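Long-range contacts in Abbfa_003403 (PDB 4ZXH), which acts as a four-domain nonribosomal peptide synthetase, with condensation, adenylation, carrier and thioesterase domains, the last probably releasing the finished product: residues G1134-G1139 / D1296-M1301; M1162-A1167 / V1265-E1270. All blocks are in the same frame, centred on the assembly; numbering follows the deposited sequence.

Contact 1. Residues G1134-G1139 / D1296-M1301; sequences GGWCFG and DHSSIM
W1136 NE1 donates a hydrogen bond to the backbone oxygen of H1297, with 2.9 Å between W1136 NE1 and H1297 O. The bond is bent at the hydrogen (140°), yet the oxygen lies close to the indole plane, so the ring meets the loop edge-on. M1301 covers one indole face: its CG stands 3.8 Å from the centroid of the five-membered ring of W1136, a CH-pi contact. Bends at chi2 and chi3 bring M1301 SD alongside, 3.8 Å from W1136 CD1, in an oblique Met-aromatic contact. The opposite face is covered by C1137 CB, leaving the indole clamped between its chain neighbour and M1301. C1137 has a positive phi (54°) and its SG is turned anti to the backbone N (chi1 -169°), which sends the sulfur to the edge of the H1297 imidazole; C1137 SG and H1297 NE2 are 3.1 Å apart, while H1297 ND1 is hydrogen-bonded to D1164 OD2. On the loop side, S1299 N donates to D1296 OD1, an Asx motif, and D1296 N donates to S1299 OG, 2.7 Å away. The GxCxG sequence and the turn fit a nucleophile elbow, with C1137 the probable nucleophile and H1297 the probable base. The elbow joins strand 1131-1136 to helix 1138-1152. The facing loop follows strand 1288-1293 and leads into helix 1303-1316, on which I1300 and M1301 pack, while both also touch I1163 of strand 1157-1163.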
loop_
_atom_site.group_PDB
_atom_site.type_symbol
_atom_site.label_atom_id
_atom_site.label_comp_id
_atom_site.label_asym_id
_atom_site.label_seq_id
_atom_site.Cartn_x
_atom_site.Cartn_y
_atom_site.Cartn_z
ATOM N N GLY A 1134 16.759 -38.422 -25.783
ATOM C CA GLY A 1134 16.563 -37.563 -26.917
ATOM C C GLY A 1134 17.132 -36.186 -26.728
ATOM O O GLY A 1134 17.553 -35.831 -25.624
ATOM N N GLY A 1135 17.121 -35.410 -27.808
ATOM C CA GLY A 1135 17.735 -34.101 -27.815
ATOM C C GLY A 1135 17.498 -33.369 -29.126
ATOM O O GLY A 1135 17.272 -33.973 -30.198
ATOM N N TRP A 1136 17.520 -32.046 -29.030
ATOM C CA TRP A 1136 17.409 -31.222 -30.207
ATOM C C TRP A 1136 18.829 -30.865 -30.592
ATOM O O TRP A 1136 19.652 -30.610 -29.719
ATOM C CB TRP A 1136 16.551 -29.973 -29.946
ATOM C CG TRP A 1136 16.771 -28.949 -30.998
ATOM C CD1 TRP A 1136 16.321 -28.989 -32.288
ATOM C CD2 TRP A 1136 17.531 -27.747 -30.876
ATOM N NE1 TRP A 1136 16.739 -27.870 -32.974
ATOM C CE2 TRP A 1136 17.494 -27.093 -32.131
ATOM C CE3 TRP A 1136 18.242 -27.148 -29.827
ATOM C CZ2 TRP A 1136 18.144 -25.882 -32.368
ATOM C CZ3 TRP A 1136 18.891 -25.927 -30.064
ATOM C CH2 TRP A 1136 18.841 -25.320 -31.324
ATOM N N CYS A 1137 19.137 -30.869 -31.882
ATOM C CA CYS A 1137 20.487 -30.505 -32.324
ATOM C C CYS A 1137 21.554 -31.364 -31.604
ATOM O O CYS A 1137 21.461 -32.597 -31.562
ATOM C CB CYS A 1137 20.725 -29.004 -32.082
ATOM S SG CYS A 1137 22.209 -28.272 -32.847
ATOM N N PHE A 1138 22.540 -30.704 -31.013
ATOM C CA PHE A 1138 23.650 -31.363 -30.322
ATOM C C PHE A 1138 23.184 -32.295 -29.184
ATOM O O PHE A 1138 23.831 -33.305 -28.885
ATOM C CB PHE A 1138 24.591 -30.284 -29.806
ATOM C CG PHE A 1138 25.812 -30.794 -29.120
ATOM C CD1 PHE A 1138 26.814 -31.421 -29.833
ATOM C CD2 PHE A 1138 25.988 -30.586 -27.756
ATOM C CE1 PHE A 1138 27.955 -31.875 -29.192
ATOM C CE2 PHE A 1138 27.127 -31.027 -27.112
ATOM C CZ PHE A 1138 28.112 -31.672 -27.831
ATOM N N GLY A 1139 22.047 -31.971 -28.571
ATOM C CA GLY A 1139 21.434 -32.872 -27.603
ATOM C C GLY A 1139 21.288 -34.302 -28.129
ATOM O O GLY A 1139 21.609 -35.261 -27.426
ATOM N N ASP A 1296 12.627 -24.803 -39.709
ATOM C CA ASP A 1296 14.069 -24.924 -39.965
ATOM C C ASP A 1296 14.740 -25.421 -38.700
ATOM O O ASP A 1296 14.052 -25.855 -37.775
ATOM C CB ASP A 1296 14.691 -23.603 -40.441
ATOM C CG ASP A 1296 14.476 -22.443 -39.474
ATOM O OD1 ASP A 1296 14.582 -22.605 -38.237
ATOM O OD2 ASP A 1296 14.212 -21.328 -39.965
ATOM N N HIS A 1297 16.068 -25.335 -38.654
ATOM C CA HIS A 1297 16.845 -25.899 -37.560
ATOM C C HIS A 1297 16.450 -25.341 -36.198
ATOM O O HIS A 1297 16.443 -26.067 -35.205
ATOM C CB HIS A 1297 18.335 -25.661 -37.793
ATOM C CG HIS A 1297 19.207 -26.361 -36.805
ATOM N ND1 HIS A 1297 19.302 -27.738 -36.743
ATOM C CD2 HIS A 1297 20.000 -25.884 -35.818
ATOM C CE1 HIS A 1297 20.137 -28.078 -35.778
ATOM N NE2 HIS A 1297 20.575 -26.970 -35.200
ATOM N N SER A 1298 16.120 -24.056 -36.146
ATOM C CA SER A 1298 15.601 -23.471 -34.913
ATOM C C SER A 1298 14.064 -23.554 -34.747
ATOM O O SER A 1298 13.573 -23.961 -33.697
ATOM C CB SER A 1298 16.049 -22.019 -34.815
ATOM O OG SER A 1298 17.348 -21.980 -34.268
ATOM N N SER A 1299 13.320 -23.179 -35.783
ATOM C CA SER A 1299 11.882 -22.981 -35.678
ATOM C C SER A 1299 11.101 -24.277 -35.520
ATOM O O SER A 1299 9.924 -24.251 -35.174
ATOM C CB SER A 1299 11.362 -22.222 -36.901
ATOM O OG SER A 1299 11.603 -22.940 -38.106
ATOM N N ILE A 1300 11.753 -25.407 -35.769
ATOM C CA ILE A 1300 11.136 -26.715 -35.547
ATOM C C ILE A 1300 10.664 -26.831 -34.086
ATOM O O ILE A 1300 9.674 -27.521 -33.798
ATOM C CB ILE A 1300 12.131 -27.872 -35.921
ATOM C CG1 ILE A 1300 11.494 -29.258 -35.798
ATOM C CG2 ILE A 1300 13.375 -27.810 -35.067
ATOM C CD1 ILE A 1300 10.489 -29.570 -36.837
ATOM N N MET A 1301 11.333 -26.105 -33.184
ATOM C CA MET A 1301 11.011 -26.128 -31.756
ATOM C C MET A 1301 10.102 -24.972 -31.286
ATOM O O MET A 1301 9.840 -24.846 -30.082
ATOM C CB MET A 1301 12.313 -26.134 -30.939
ATOM C CG MET A 1301 13.258 -27.304 -31.294
ATOM S SD MET A 1301 12.853 -28.955 -30.641
ATOM C CE MET A 1301 11.622 -29.475 -31.815
#

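Contact 2. Residues M1162-A1167 / V1265-E1270; sequences MIDTRA and VKAKDE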
loop_
_atom_site.group_PDB
_atom_site.type_symbol
_atom_site.label_atom_id
_atom_site.label_comp_id
_atom_site.label_asym_id
_atom_site.label_seq_id
_atom_site.Cartn_x
_atom_site.Cartn_y
_atom_site.Cartn_z
ATOM N N MET A 1162 15.818 -37.730 -31.984
ATOM C CA MET A 1162 16.750 -36.697 -32.406
ATOM C C MET A 1162 16.050 -35.707 -33.279
ATOM O O MET A 1162 15.558 -36.055 -34.354
ATOM C CB MET A 1162 17.935 -37.291 -33.159
ATOM C CG MET A 1162 18.905 -38.077 -32.302
ATOM S SD MET A 1162 20.122 -38.801 -33.395
ATOM C CE MET A 1162 20.683 -40.214 -32.438
ATOM N N ILE A 1163 16.005 -34.463 -32.827
ATOM C CA ILE A 1163 15.336 -33.435 -33.600
ATOM C C ILE A 1163 16.371 -32.591 -34.354
ATOM O O ILE A 1163 17.144 -31.845 -33.750
ATOM C CB ILE A 1163 14.452 -32.570 -32.700
ATOM C CG1 ILE A 1163 13.567 -33.481 -31.839
ATOM C CG2 ILE A 1163 13.587 -31.667 -33.541
ATOM C CD1 ILE A 1163 12.819 -32.770 -30.759
ATOM N N ASP A 1164 16.381 -32.760 -35.678
ATOM C CA ASP A 1164 17.323 -32.110 -36.583
ATOM C C ASP A 1164 18.778 -32.114 -36.078
ATOM O O ASP A 1164 19.486 -31.116 -36.138
ATOM C CB ASP A 1164 16.868 -30.686 -36.875
ATOM C CG ASP A 1164 17.312 -30.210 -38.253
ATOM O OD1 ASP A 1164 17.011 -30.899 -39.260
ATOM O OD2 ASP A 1164 17.993 -29.160 -38.321
ATOM N N THR A 1165 19.208 -33.263 -35.585
ATOM C CA THR A 1165 20.564 -33.454 -35.092
ATOM C C THR A 1165 21.525 -33.755 -36.216
ATOM O O THR A 1165 21.386 -34.777 -36.889
ATOM C CB THR A 1165 20.610 -34.625 -34.094
ATOM O OG1 THR A 1165 19.725 -34.341 -33.021
ATOM C CG2 THR A 1165 21.999 -34.851 -33.557
ATOM N N ARG A 1166 22.506 -32.888 -36.425
ATOM C CA ARG A 1166 23.537 -33.193 -37.418
ATOM C C ARG A 1166 24.421 -34.321 -36.895
ATOM O O ARG A 1166 24.819 -34.332 -35.742
ATOM C CB ARG A 1166 24.283 -31.920 -37.754
ATOM C CG ARG A 1166 23.211 -30.943 -38.184
ATOM C CD ARG A 1166 23.537 -29.512 -38.104
ATOM N NE ARG A 1166 22.415 -28.777 -38.658
ATOM C CZ ARG A 1166 22.241 -27.472 -38.522
ATOM N NH1 ARG A 1166 23.128 -26.771 -37.845
ATOM N NH2 ARG A 1166 21.197 -26.877 -39.079
ATOM N N ALA A 1167 24.612 -35.335 -37.722
ATOM C CA ALA A 1167 25.320 -36.524 -37.292
ATOM C C ALA A 1167 26.748 -36.126 -36.968
ATOM O O ALA A 1167 27.310 -35.251 -37.637
ATOM C CB ALA A 1167 25.278 -37.611 -38.377
ATOM N N VAL A 1265 13.802 -36.529 -36.499
ATOM C CA VAL A 1265 12.851 -35.544 -36.999
ATOM C C VAL A 1265 13.619 -34.447 -37.732
ATOM O O VAL A 1265 14.399 -33.709 -37.124
ATOM C CB VAL A 1265 12.002 -34.927 -35.848
ATOM C CG1 VAL A 1265 11.068 -33.866 -36.374
ATOM C CG2 VAL A 1265 11.197 -36.010 -35.121
ATOM N N LYS A 1266 13.427 -34.346 -39.041
ATOM C CA LYS A 1266 14.183 -33.376 -39.814
ATOM C C LYS A 1266 13.369 -32.125 -40.107
ATOM O O LYS A 1266 12.214 -32.192 -40.546
ATOM C CB LYS A 1266 14.673 -33.994 -41.119
ATOM C CG LYS A 1266 15.339 -32.994 -42.041
ATOM C CD LYS A 1266 16.077 -33.683 -43.167
ATOM C CE LYS A 1266 16.579 -32.668 -44.176
ATOM N NZ LYS A 1266 16.805 -33.326 -45.506
ATOM N N ALA A 1267 13.974 -30.980 -39.834
ATOM C CA ALA A 1267 13.409 -29.700 -40.217
ATOM C C ALA A 1267 13.506 -29.565 -41.738
ATOM O O ALA A 1267 14.598 -29.391 -42.274
ATOM C CB ALA A 1267 14.154 -28.572 -39.512
ATOM N N LYS A 1268 12.377 -29.667 -42.434
ATOM C CA LYS A 1268 12.402 -29.803 -43.892
ATOM C C LYS A 1268 12.598 -28.462 -44.583
ATOM O O LYS A 1268 12.944 -28.417 -45.760
ATOM C CB LYS A 1268 11.124 -30.484 -44.414
ATOM C CG LYS A 1268 9.915 -29.567 -44.615
ATOM C CD LYS A 1268 8.681 -30.367 -45.035
ATOM C CE LYS A 1268 7.411 -29.532 -44.950
ATOM N NZ LYS A 1268 6.159 -30.372 -44.960
ATOM N N ASP A 1269 12.407 -27.375 -43.848
ATOM C CA ASP A 1269 12.539 -26.044 -44.433
ATOM C C ASP A 1269 13.918 -25.425 -44.160
ATOM O O ASP A 1269 14.152 -24.254 -44.471
ATOM C CB ASP A 1269 11.431 -25.124 -43.915
ATOM C CG ASP A 1269 10.024 -25.631 -44.271
ATOM O OD1 ASP A 1269 9.781 -25.964 -45.456
ATOM O OD2 ASP A 1269 9.161 -25.706 -43.357
ATOM N N GLU A 1270 14.834 -26.212 -43.597
ATOM C CA GLU A 1270 16.185 -25.723 -43.334
ATOM C C GLU A 1270 16.982 -25.562 -44.639
ATOM O O GLU A 1270 17.137 -26.510 -45.403
ATOM C CB GLU A 1270 16.906 -26.663 -42.354
ATOM C CG GLU A 1270 18.366 -26.307 -42.041
ATOM C CD GLU A 1270 18.568 -24.851 -41.668
ATOM O OE1 GLU A 1270 17.935 -24.388 -40.688
ATOM O OE2 GLU A 1270 19.365 -24.169 -42.362
#
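The carboxyl ends of two neighbouring parallel strands, 1157-1163 and 1262-1267, meet here in the central sheet of an alpha/beta-hydrolase-type thioesterase domain, and the loop leaving the first strand carries D1164, the probable acid of a Cys-His-Asp triad. The parallel pairing rests on the bridge of I1163 with V1265 and on two backbone bonds flanking it: V1265 N donates to M1162 O at 2.8 Å, and D1164 N donates to V1265 O at 2.6 Å. I1163 and V1265 place their side chains on the same face, where I1163 CG2 approaches V1265 CB at 4.3 Å. D1164 has CG anti to its own N (chi1 -151°), which swings the carboxylate across to the second strand, and A1267 N donates to D1164 OD1 at 3.1 Å. That donor approaches from above the carboxylate plane, 56° out of it. The other oxygen, D1164 OD2, is hydrogen-bonded to H1297 ND1, so each carboxylate oxygen has a partner that limits its rotation. R1166 presents its guanidinium edge to E1270 CG, with R1166 NH2 and E1270 OE1 4.4 Å apart, too far for a salt bridge; E1270 OE1 instead accepts from H1297 N, while E1270 OE2 is hydrogen-bonded to E1272 N. An acid directly after the strand next to the nucleophile's strand is the arrangement of nonribosomal peptide synthetase thioesterases, whereas canonical alpha/beta hydrolases carry it one strand farther along.

Overall arrangement
Contacts 1 and 2 have centres about 7 Å apart and together assemble what is probably the thioesterase active site. Strands 1131-1136 and 1157-1163 are sheet neighbours, and the two contacts meet through H1297 ND1 and D1164 OD2, 2.5 Å apart. A second tie links the loops that leave these strands: T1165 OG1 lies 2.9 Å from C1137 O, a hydrogen bond. Contact 1 would therefore supply the nucleophile and the histidine, and contact 2 the acid, consistent with a charge relay running C1137, H1297, D1164. The phosphopantetheine seen in the structure is held by residues numbered no higher than 1008, hence outside this site.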